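Local coordinates for protein arabinose metabolism transcriptional repressor (PDB 5D4S) that probably represses arabinose-utilisation genes in Bacillus subtilis, binding operator DNA through a GntR-family winged helix-turn-helix domain, at residues I36-I47 and L76-V87. Numbering follows the deposited sequence.
Sequences INQGKILPDQKI and LLYSVQGGGTFV. With nucleotides of chain C; nucleotides of chain D.
Ile47 and Thr85 share a water that reaches the DNA: it donates to Ile47 O, accepts from Thr85 N and donates to OP1 of DT8 of chain C, 2.6 Å away. The same two residues are joined directly by Ile47 N to Thr85 O (2.8 Å), while Lys46 NZ folds back onto Ile47 O. Further along, Val87 N donates to Gln45 O and Asp44 N to Val87 O, the latter almost straight (174° at the hydrogen). The type II turn Leu42–Gln45 swings Asp44 outward, yet CG beside its own backbone N (chi1 -61°) brings OD1 back to accept a hydrogen bond from Tyr78 OH (2.7 Å); the hydroxyl comes from above the carboxylate plane, which stands 74° from the phenol ring. Lys46 CG lies over one face of Phe86. Strands 77-80 and 84-87 form the antiparallel wing of the winged helix-turn-helix; 36-47 is the loop between helices 24-35 and 50-57, and its Asp44–Ile47 part lines strand 84-87. Val87 presses CG2 against Ile41 CG2 (3.4 Å), tighter than usual carbon contact, and Ile36 CD1 meets Leu77 CD2 (3.6 Å); Leu77 also packs on helix 61-74 and Ile41 on Trp35 of helix 24-35, tying the wing to both helices. At the wing tip a classic beta bulge sets Gly83 and Gly84 against Val80, whose O takes both their N-H groups. Gly82 N donates to O4' of DT8, and its CA sits 3.1 Å from N3 of DA17 of chain D, a minor-groove atom, where a CB would clash. With a glycine in place of Gln81, the CG lying 3.2 Å from the DA17 O4' is lost, which would probably open a gap between wing and sugar.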
ATOM      1  N   ILE B  36       1.765  10.967 -14.674  1.00 35.89           N
ATOM      2  CA  ILE B  36       1.026  12.117 -14.177  1.00 43.94           C
ATOM      3  C   ILE B  36       2.093  13.192 -13.971  1.00 53.63           C
ATOM      4  O   ILE B  36       3.259  12.930 -14.209  1.00 63.29           O
ATOM      5  CB  ILE B  36       0.265  11.789 -12.871  1.00 43.14           C
ATOM      6  CG1 ILE B  36      -0.251  10.353 -12.917  1.00 40.53           C
ATOM      7  CG2 ILE B  36      -0.909  12.738 -12.658  1.00 46.27           C
ATOM      8  CD1 ILE B  36      -0.982   9.934 -11.664  1.00 45.44           C
ATOM      9  N   ASN B  37       1.733  14.389 -13.530  1.00 59.78           N
ATOM     10  CA  ASN B  37       2.689  15.509 -13.498  1.00 63.77           C
ATOM     11  C   ASN B  37       3.103  15.896 -14.916  1.00 57.88           C
ATOM     12  O   ASN B  37       2.849  17.017 -15.337  1.00 58.36           O
ATOM     13  CB  ASN B  37       3.954  15.202 -12.667  1.00 65.81           C
ATOM     14  CG  ASN B  37       3.644  14.770 -11.245  1.00 70.48           C
ATOM     15  OD1 ASN B  37       2.490  14.539 -10.882  1.00 70.03           O
ATOM     16  ND2 ASN B  37       4.688  14.645 -10.432  1.00 73.86           N
ATOM     17  N   GLN B  38       3.717  14.969 -15.656  1.00 53.15           N
ATOM     18  CA  GLN B  38       4.161  15.253 -17.026  1.00 55.00           C
ATOM     19  C   GLN B  38       3.017  15.278 -18.028  1.00 54.16           C
ATOM     20  O   GLN B  38       3.229  15.495 -19.219  1.00 62.31           O
ATOM     21  CB  GLN B  38       5.210  14.238 -17.481  1.00 51.12           C
ATOM     22  CG  GLN B  38       6.559  14.423 -16.818  1.00 56.14           C
ATOM     23  CD  GLN B  38       7.619  13.506 -17.383  1.00 63.84           C
ATOM     24  OE1 GLN B  38       7.606  13.184 -18.569  1.00 71.41           O
ATOM     25  NE2 GLN B  38       8.546  13.075 -16.534  1.00 65.54           N
ATOM     26  N   GLY B  39       1.804  15.054 -17.543  1.00 54.23           N
ATOM     27  CA  GLY B  39       0.626  15.155 -18.380  1.00 53.75           C
ATOM     28  C   GLY B  39       0.470  14.033 -19.385  1.00 50.06           C
ATOM     29  O   GLY B  39      -0.390  14.112 -20.251  1.00 52.35           O
ATOM     30  N   LYS B  40       1.286  12.989 -19.274  1.00 46.12           N
ATOM     31  CA  LYS B  40       1.155  11.830 -20.159  1.00 46.81           C
ATOM     32  C   LYS B  40      -0.174  11.105 -19.926  1.00 50.98           C
ATOM     33  O   LYS B  40      -0.704  10.460 -20.831  1.00 51.66           O
ATOM     34  CB  LYS B  40       2.329  10.862 -19.967  1.00 46.40           C
ATOM     35  CG  LYS B  40       3.650  11.344 -20.573  1.00 55.75           C
ATOM     36  CD  LYS B  40       4.756  10.297 -20.417  1.00 62.81           C
ATOM     37  CE  LYS B  40       5.999  10.659 -21.232  1.00 69.74           C
ATOM     38  NZ  LYS B  40       7.028   9.568 -21.241  1.00 69.61           N
ATOM     39  N   ILE B  41      -0.701  11.197 -18.706  1.00 48.65           N
ATOM     40  CA  ILE B  41      -2.035  10.685 -18.402  1.00 50.59           C
ATOM     41  C   ILE B  41      -2.850  11.803 -17.758  1.00 56.50           C
ATOM     42  O   ILE B  41      -2.370  12.484 -16.854  1.00 62.05           O
ATOM     43  CB  ILE B  41      -1.992   9.456 -17.462  1.00 48.86           C
ATOM     44  CG1 ILE B  41      -0.899   8.495 -17.894  1.00 49.99           C
ATOM     45  CG2 ILE B  41      -3.307   8.698 -17.479  1.00 45.55           C
ATOM     46  CD1 ILE B  41      -0.874   7.232 -17.094  1.00 41.92           C
ATOM     47  N   LEU B  42      -4.076  11.999 -18.239  1.00 57.45           N
ATOM     48  CA  LEU B  42      -4.937  13.086 -17.769  1.00 52.49           C
ATOM     49  C   LEU B  42      -5.958  12.573 -16.761  1.00 47.60           C
ATOM     50  O   LEU B  42      -6.194  11.371 -16.700  1.00 47.90           O
ATOM     51  CB  LEU B  42      -5.645  13.744 -18.953  1.00 52.48           C
ATOM     52  CG  LEU B  42      -4.693  14.244 -20.034  1.00 52.95           C
ATOM     53  CD1 LEU B  42      -5.475  14.825 -21.202  1.00 57.92           C
ATOM     54  CD2 LEU B  42      -3.734  15.265 -19.450  1.00 52.03           C
ATOM     55  N   PRO B  43      -6.554  13.478 -15.957  1.00 42.56           N
ATOM     56  CA  PRO B  43      -7.594  13.061 -15.011  1.00 45.67           C
ATOM     57  C   PRO B  43      -8.681  12.224 -15.666  1.00 49.97           C
ATOM     58  O   PRO B  43      -9.126  12.542 -16.771  1.00 51.27           O
ATOM     59  CB  PRO B  43      -8.156  14.391 -14.512  1.00 48.90           C
ATOM     60  CG  PRO B  43      -6.984  15.294 -14.552  1.00 50.88           C
ATOM     61  CD  PRO B  43      -6.230  14.906 -15.801  1.00 47.85           C
ATOM     62  N   ASP B  44      -9.055  11.144 -14.985  1.00 53.68           N
ATOM     63  CA  ASP B  44     -10.093  10.207 -15.419  1.00 53.40           C
ATOM     64  C   ASP B  44      -9.682   9.406 -16.647  1.00 47.32           C
ATOM     65  O   ASP B  44     -10.514   8.738 -17.261  1.00 47.93           O
ATOM     66  CB  ASP B  44     -11.416  10.941 -15.675  1.00 57.68           C
ATOM     67  CG  ASP B  44     -11.949  11.616 -14.425  1.00 58.34           C
ATOM     68  OD1 ASP B  44     -11.719  11.075 -13.318  1.00 56.37           O
ATOM     69  OD2 ASP B  44     -12.578  12.688 -14.543  1.00 58.45           O
ATOM     70  N   GLN B  45      -8.401   9.465 -16.999  1.00 46.79           N
ATOM     71  CA  GLN B  45      -7.857   8.566 -18.012  1.00 42.66           C
ATOM     72  C   GLN B  45      -7.297   7.330 -17.332  1.00 44.13           C
ATOM     73  O   GLN B  45      -6.756   7.398 -16.218  1.00 40.54           O
ATOM     74  CB  GLN B  45      -6.768   9.240 -18.849  1.00 45.89           C
ATOM     75  CG  GLN B  45      -7.252  10.347 -19.757  1.00 55.41           C
ATOM     76  CD  GLN B  45      -6.146  10.870 -20.653  1.00 58.28           C
ATOM     77  OE1 GLN B  45      -4.972  10.552 -20.456  1.00 53.05           O
ATOM     78  NE2 GLN B  45      -6.514  11.669 -21.647  1.00 62.96           N
ATOM     79  N   LYS B  46      -7.417   6.199 -18.011  1.00 41.84           N
ATOM     80  CA  LYS B  46      -7.029   4.919 -17.436  1.00 44.02           C
ATOM     81  C   LYS B  46      -5.536   4.689 -17.606  1.00 41.81           C
ATOM     82  O   LYS B  46      -4.986   4.959 -18.680  1.00 33.74           O
ATOM     83  CB  LYS B  46      -7.828   3.799 -18.106  1.00 48.15           C
ATOM     84  CG  LYS B  46      -7.587   2.411 -17.569  1.00 46.61           C
ATOM     85  CD  LYS B  46      -8.249   1.380 -18.485  1.00 54.76           C
ATOM     86  CE  LYS B  46      -7.734  -0.027 -18.208  1.00 58.48           C
ATOM     87  NZ  LYS B  46      -6.327  -0.235 -18.656  1.00 48.90           N
ATOM     88  N   ILE B  47      -4.878   4.216 -16.552  1.00 36.68           N
ATOM     89  CA  ILE B  47      -3.493   3.787 -16.661  1.00 36.00           C
ATOM     90  C   ILE B  47      -3.505   2.339 -17.128  1.00 35.01           C
ATOM     91  O   ILE B  47      -4.569   1.715 -17.136  1.00 35.36           O
ATOM     92  CB  ILE B  47      -2.727   3.923 -15.319  1.00 34.91           C
ATOM     93  CG1 ILE B  47      -3.245   2.922 -14.277  1.00 31.19           C
ATOM     94  CG2 ILE B  47      -2.795   5.352 -14.803  1.00 41.45           C
ATOM     95  CD1 ILE B  47      -2.351   2.840 -13.051  1.00 31.49           C
ATOM     96  N   LEU B  76      -3.682  10.407  -5.880  1.00 44.24           N
ATOM     97  CA  LEU B  76      -3.177  10.605  -7.235  1.00 45.63           C
ATOM     98  C   LEU B  76      -3.926   9.732  -8.247  1.00 46.04           C
ATOM     99  O   LEU B  76      -4.061  10.095  -9.415  1.00 42.38           O
ATOM    100  CB  LEU B  76      -1.683  10.296  -7.286  1.00 45.95           C
ATOM    101  CG  LEU B  76      -0.784  11.214  -8.115  1.00 55.52           C
ATOM    102  CD1 LEU B  76      -0.842  12.650  -7.614  1.00 52.78           C
ATOM    103  CD2 LEU B  76       0.648  10.704  -8.093  1.00 59.95           C
ATOM    104  N   LEU B  77      -4.395   8.573  -7.792  1.00 36.78           N
ATOM    105  CA  LEU B  77      -5.118   7.619  -8.637  1.00 36.74           C
ATOM    106  C   LEU B  77      -6.367   7.124  -7.934  1.00 36.97           C
ATOM    107  O   LEU B  77      -6.466   7.205  -6.713  1.00 40.36           O
ATOM    108  CB  LEU B  77      -4.258   6.403  -8.973  1.00 33.14           C
ATOM    109  CG  LEU B  77      -2.874   6.507  -9.603  1.00 35.54           C
ATOM    110  CD1 LEU B  77      -2.244   5.130  -9.560  1.00 28.85           C
ATOM    111  CD2 LEU B  77      -3.000   6.989 -11.035  1.00 32.05           C
ATOM    112  N   TYR B  78      -7.306   6.576  -8.698  1.00 33.98           N
ATOM    113  CA  TYR B  78      -8.435   5.864  -8.093  1.00 40.30           C
ATOM    114  C   TYR B  78      -8.753   4.606  -8.890  1.00 41.48           C
ATOM    115  O   TYR B  78      -8.492   4.545 -10.085  1.00 41.51           O
ATOM    116  CB  TYR B  78      -9.678   6.759  -7.979  1.00 40.12           C
ATOM    117  CG  TYR B  78     -10.308   7.190  -9.287  1.00 41.50           C
ATOM    118  CD1 TYR B  78      -9.908   8.357  -9.919  1.00 42.39           C
ATOM    119  CD2 TYR B  78     -11.335   6.450  -9.870  1.00 42.51           C
ATOM    120  CE1 TYR B  78     -10.488   8.768 -11.108  1.00 42.53           C
ATOM    121  CE2 TYR B  78     -11.925   6.859 -11.061  1.00 40.53           C
ATOM    122  CZ  TYR B  78     -11.496   8.017 -11.669  1.00 42.73           C
ATOM    123  OH  TYR B  78     -12.067   8.435 -12.852  1.00 43.09           O
ATOM    124  N   SER B  79      -9.301   3.600  -8.212  1.00 34.46           N
ATOM    125  CA  SER B  79      -9.535   2.302  -8.826  1.00 34.50           C
ATOM    126  C   SER B  79     -11.010   1.941  -8.823  1.00 38.87           C
ATOM    127  O   SER B  79     -11.739   2.290  -7.900  1.00 39.51           O
ATOM    128  CB  SER B  79      -8.739   1.216  -8.103  1.00 29.83           C
ATOM    129  OG  SER B  79      -7.347   1.359  -8.317  1.00 35.99           O
ATOM    130  N   VAL B  80     -11.433   1.249  -9.874  1.00 38.53           N
ATOM    131  CA  VAL B  80     -12.764   0.649  -9.969  1.00 36.49           C
ATOM    132  C   VAL B  80     -12.550  -0.821 -10.267  1.00 34.36           C
ATOM    133  O   VAL B  80     -11.934  -1.151 -11.290  1.00 33.30           O
ATOM    134  CB  VAL B  80     -13.621   1.273 -11.095  1.00 36.82           C
ATOM    135  CG1 VAL B  80     -15.003   0.640 -11.115  1.00 39.82           C
ATOM    136  CG2 VAL B  80     -13.725   2.780 -10.933  1.00 37.84           C
ATOM    137  N   GLN B  81     -13.026  -1.723  -9.415  1.00 31.44           N
ATOM    138  CA  GLN B  81     -12.653  -3.110  -9.657  1.00 33.71           C
ATOM    139  C   GLN B  81     -13.409  -3.612 -10.871  1.00 33.92           C
ATOM    140  O   GLN B  81     -14.584  -3.296 -11.074  1.00 30.57           O
ATOM    141  CB  GLN B  81     -12.873  -4.001  -8.435  1.00 36.89           C
ATOM    142  CG  GLN B  81     -14.146  -4.700  -8.303  1.00 38.41           C
ATOM    143  CD  GLN B  81     -14.137  -5.696  -7.147  1.00 47.30           C
ATOM    144  OE1 GLN B  81     -13.791  -6.869  -7.302  1.00 50.16           O
ATOM    145  NE2 GLN B  81     -14.454  -5.199  -5.964  1.00 43.53           N
ATOM    146  N   GLY B  82     -12.691  -4.350 -11.715  1.00 34.31           N
ATOM    147  CA  GLY B  82     -13.236  -4.815 -12.974  1.00 35.41           C
ATOM    148  C   GLY B  82     -13.232  -3.737 -14.032  1.00 33.42           C
ATOM    149  O   GLY B  82     -13.543  -3.996 -15.197  1.00 40.90           O
ATOM    150  N   GLY B  83     -12.903  -2.515 -13.628  1.00 30.59           N
ATOM    151  CA  GLY B  83     -12.874  -1.398 -14.560  1.00 34.05           C
ATOM    152  C   GLY B  83     -11.440  -1.029 -14.885  1.00 40.54           C
ATOM    153  O   GLY B  83     -10.958  -1.220 -16.000  1.00 40.31           O
ATOM    154  N   GLY B  84     -10.739  -0.491 -13.901  1.00 28.48           N
ATOM    155  CA  GLY B  84      -9.369  -0.088 -14.136  1.00 34.08           C
ATOM    156  C   GLY B  84      -8.893   0.864 -13.067  1.00 37.45           C
ATOM    157  O   GLY B  84      -9.549   1.047 -12.047  1.00 35.14           O
ATOM    158  N   THR B  85      -7.741   1.473 -13.308  1.00 34.75           N
ATOM    159  CA  THR B  85      -7.198   2.466 -12.404  1.00 33.53           C
ATOM    160  C   THR B  85      -6.947   3.721 -13.231  1.00 37.47           C
ATOM    161  O   THR B  85      -6.486   3.642 -14.374  1.00 37.91           O
ATOM    162  CB  THR B  85      -5.914   1.939 -11.701  1.00 34.97           C
ATOM    163  OG1 THR B  85      -6.270   0.839 -10.852  1.00 35.91           O
ATOM    164  CG2 THR B  85      -5.250   3.019 -10.855  1.00 32.47           C
ATOM    165  N   PHE B  86      -7.294   4.872 -12.662  1.00 35.72           N
ATOM    166  CA  PHE B  86      -7.375   6.130 -13.397  1.00 37.01           C
ATOM    167  C   PHE B  86      -6.652   7.258 -12.667  1.00 39.29           C
ATOM    168  O   PHE B  86      -6.564   7.224 -11.437  1.00 35.66           O
ATOM    169  CB  PHE B  86      -8.839   6.531 -13.601  1.00 35.16           C
ATOM    170  CG  PHE B  86      -9.697   5.444 -14.216  1.00 35.67           C
ATOM    171  CD1 PHE B  86     -10.156   4.383 -13.454  1.00 34.83           C
ATOM    172  CD2 PHE B  86     -10.051   5.502 -15.543  1.00 37.80           C
ATOM    173  CE1 PHE B  86     -10.938   3.386 -14.015  1.00 37.36           C
ATOM    174  CE2 PHE B  86     -10.846   4.512 -16.111  1.00 39.30           C
ATOM    175  CZ  PHE B  86     -11.286   3.454 -15.343  1.00 34.90           C
ATOM    176  N   VAL B  87      -6.165   8.255 -13.415  1.00 37.83           N
ATOM    177  CA  VAL B  87      -5.615   9.478 -12.811  1.00 44.41           C
ATOM    178  C   VAL B  87      -6.736  10.246 -12.137  1.00 49.27           C
ATOM    179  O   VAL B  87      -7.771  10.507 -12.744  1.00 55.08           O
ATOM    180  CB  VAL B  87      -4.905  10.408 -13.848  1.00 56.12           C
ATOM    181  CG1 VAL B  87      -4.628  11.808 -13.269  1.00 28.56           C
ATOM    182  CG2 VAL B  87      -3.605   9.810 -14.269  1.00 60.66           C
TER
ATOM    183  P    DT C   8      -6.707  -3.393 -13.675  1.00 27.55           P
ATOM    184  OP1  DT C   8      -6.380  -1.971 -13.913  1.00 26.35           O
ATOM    185  OP2  DT C   8      -5.700  -4.466 -13.922  1.00 26.63           O
ATOM    186  O5'  DT C   8      -7.406  -3.536 -12.249  1.00 28.34           O
ATOM    187  C5'  DT C   8      -8.450  -2.623 -11.905  1.00 22.80           C
ATOM    188  C4'  DT C   8      -9.204  -3.065 -10.666  1.00 27.20           C
ATOM    189  O4'  DT C   8      -9.669  -4.431 -10.839  1.00 28.47           O
ATOM    190  C3'  DT C   8      -8.394  -3.050  -9.360  1.00 26.05           C
ATOM    191  O3'  DT C   8      -9.227  -2.594  -8.309  1.00 30.10           O
ATOM    192  C2'  DT C   8      -8.030  -4.518  -9.181  1.00 25.07           C
ATOM    193  C1'  DT C   8      -9.279  -5.193  -9.731  1.00 27.81           C
ATOM    194  N1   DT C   8      -9.065  -6.603 -10.157  1.00 23.09           N
ATOM    195  C2   DT C   8      -9.922  -7.565  -9.688  1.00 26.31           C
ATOM    196  O2   DT C   8     -10.875  -7.320  -8.979  1.00 32.75           O
ATOM    197  N3   DT C   8      -9.647  -8.821 -10.108  1.00 27.58           N
ATOM    198  C4   DT C   8      -8.611  -9.223 -10.910  1.00 27.51           C
ATOM    199  O4   DT C   8      -8.455 -10.403 -11.228  1.00 30.48           O
ATOM    200  C5   DT C   8      -7.731  -8.170 -11.352  1.00 32.29           C
ATOM    201  C7   DT C   8      -6.552  -8.488 -12.224  1.00 28.51           C
ATOM    202  C6   DT C   8      -7.999  -6.920 -10.954  1.00 25.74           C
TER
ATOM    203  P    DT D  18     -19.314  -2.101 -10.862  1.00 43.42           P
ATOM    204  OP1  DT D  18     -19.110  -0.690 -10.468  1.00 46.91           O
ATOM    205  OP2  DT D  18     -20.662  -2.702 -10.910  1.00 42.76           O
ATOM    206  O5'  DT D  18     -18.607  -2.279 -12.276  1.00 40.27           O
ATOM    207  C5'  DT D  18     -17.257  -1.914 -12.411  1.00 35.15           C
ATOM    208  C4'  DT D  18     -16.683  -2.445 -13.700  1.00 33.96           C
ATOM    209  O4'  DT D  18     -16.764  -3.889 -13.715  1.00 33.67           O
ATOM    210  C3'  DT D  18     -17.400  -1.964 -14.962  1.00 39.03           C
ATOM    211  O3'  DT D  18     -16.488  -1.220 -15.728  1.00 43.98           O
ATOM    212  C2'  DT D  18     -17.849  -3.262 -15.670  1.00 42.82           C
ATOM    213  C1'  DT D  18     -16.921  -4.300 -15.048  1.00 39.59           C
ATOM    214  N1   DT D  18     -17.442  -5.696 -15.039  1.00 38.50           N
ATOM    215  C2   DT D  18     -16.792  -6.661 -15.774  1.00 36.67           C
ATOM    216  O2   DT D  18     -15.811  -6.438 -16.468  1.00 38.41           O
ATOM    217  N3   DT D  18     -17.325  -7.912 -15.668  1.00 38.72           N
ATOM    218  C4   DT D  18     -18.414  -8.308 -14.924  1.00 37.23           C
ATOM    219  O4   DT D  18     -18.806  -9.486 -14.907  1.00 32.89           O
ATOM    220  C5   DT D  18     -19.057  -7.251 -14.167  1.00 40.28           C
ATOM    221  C7   DT D  18     -20.263  -7.550 -13.320  1.00 41.99           C
ATOM    222  C6   DT D  18     -18.541  -6.011 -14.255  1.00 36.51           C
ATOM    223  P    DA D  17     -19.539  -6.969  -6.129  1.00 53.01           P
ATOM    224  OP1  DA D  17     -19.756  -6.038  -5.003  1.00 51.13           O
ATOM    225  OP2  DA D  17     -20.580  -7.913  -6.586  1.00 53.99           O
ATOM    226  O5'  DA D  17     -19.124  -6.062  -7.355  1.00 45.16           O
ATOM    227  C5'  DA D  17     -18.024  -5.204  -7.229  1.00 38.23           C
ATOM    228  C4'  DA D  17     -17.583  -4.753  -8.590  1.00 36.82           C
ATOM    229  O4'  DA D  17     -16.953  -5.858  -9.273  1.00 32.57           O
ATOM    230  C3'  DA D  17     -18.706  -4.255  -9.489  1.00 33.32           C
ATOM    231  O3'  DA D  17     -18.384  -2.943  -9.876  1.00 38.36           O
ATOM    232  C2'  DA D  17     -18.711  -5.240 -10.679  1.00 35.42           C
ATOM    233  C1'  DA D  17     -17.298  -5.838 -10.625  1.00 32.00           C
ATOM    234  N9   DA D  17     -17.200  -7.224 -11.105  1.00 38.58           N
ATOM    235  C8   DA D  17     -17.928  -8.308 -10.668  1.00 31.62           C
ATOM    236  N7   DA D  17     -17.610  -9.436 -11.271  1.00 37.06           N
ATOM    237  C5   DA D  17     -16.596  -9.074 -12.148  1.00 37.24           C
ATOM    238  C6   DA D  17     -15.818  -9.807 -13.073  1.00 35.88           C
ATOM    239  N6   DA D  17     -15.938 -11.130 -13.286  1.00 33.48           N
ATOM    240  N1   DA D  17     -14.896  -9.127 -13.775  1.00 34.24           N
ATOM    241  C2   DA D  17     -14.757  -7.816 -13.577  1.00 28.84           C
ATOM    242  N3   DA D  17     -15.426  -7.023 -12.752  1.00 34.10           N
ATOM    243  C4   DA D  17     -16.333  -7.714 -12.055  1.00 34.46           C
TER
HETATM  244  O   HOH W   1      -6.343   0.140 -15.435  1.00 29.65           O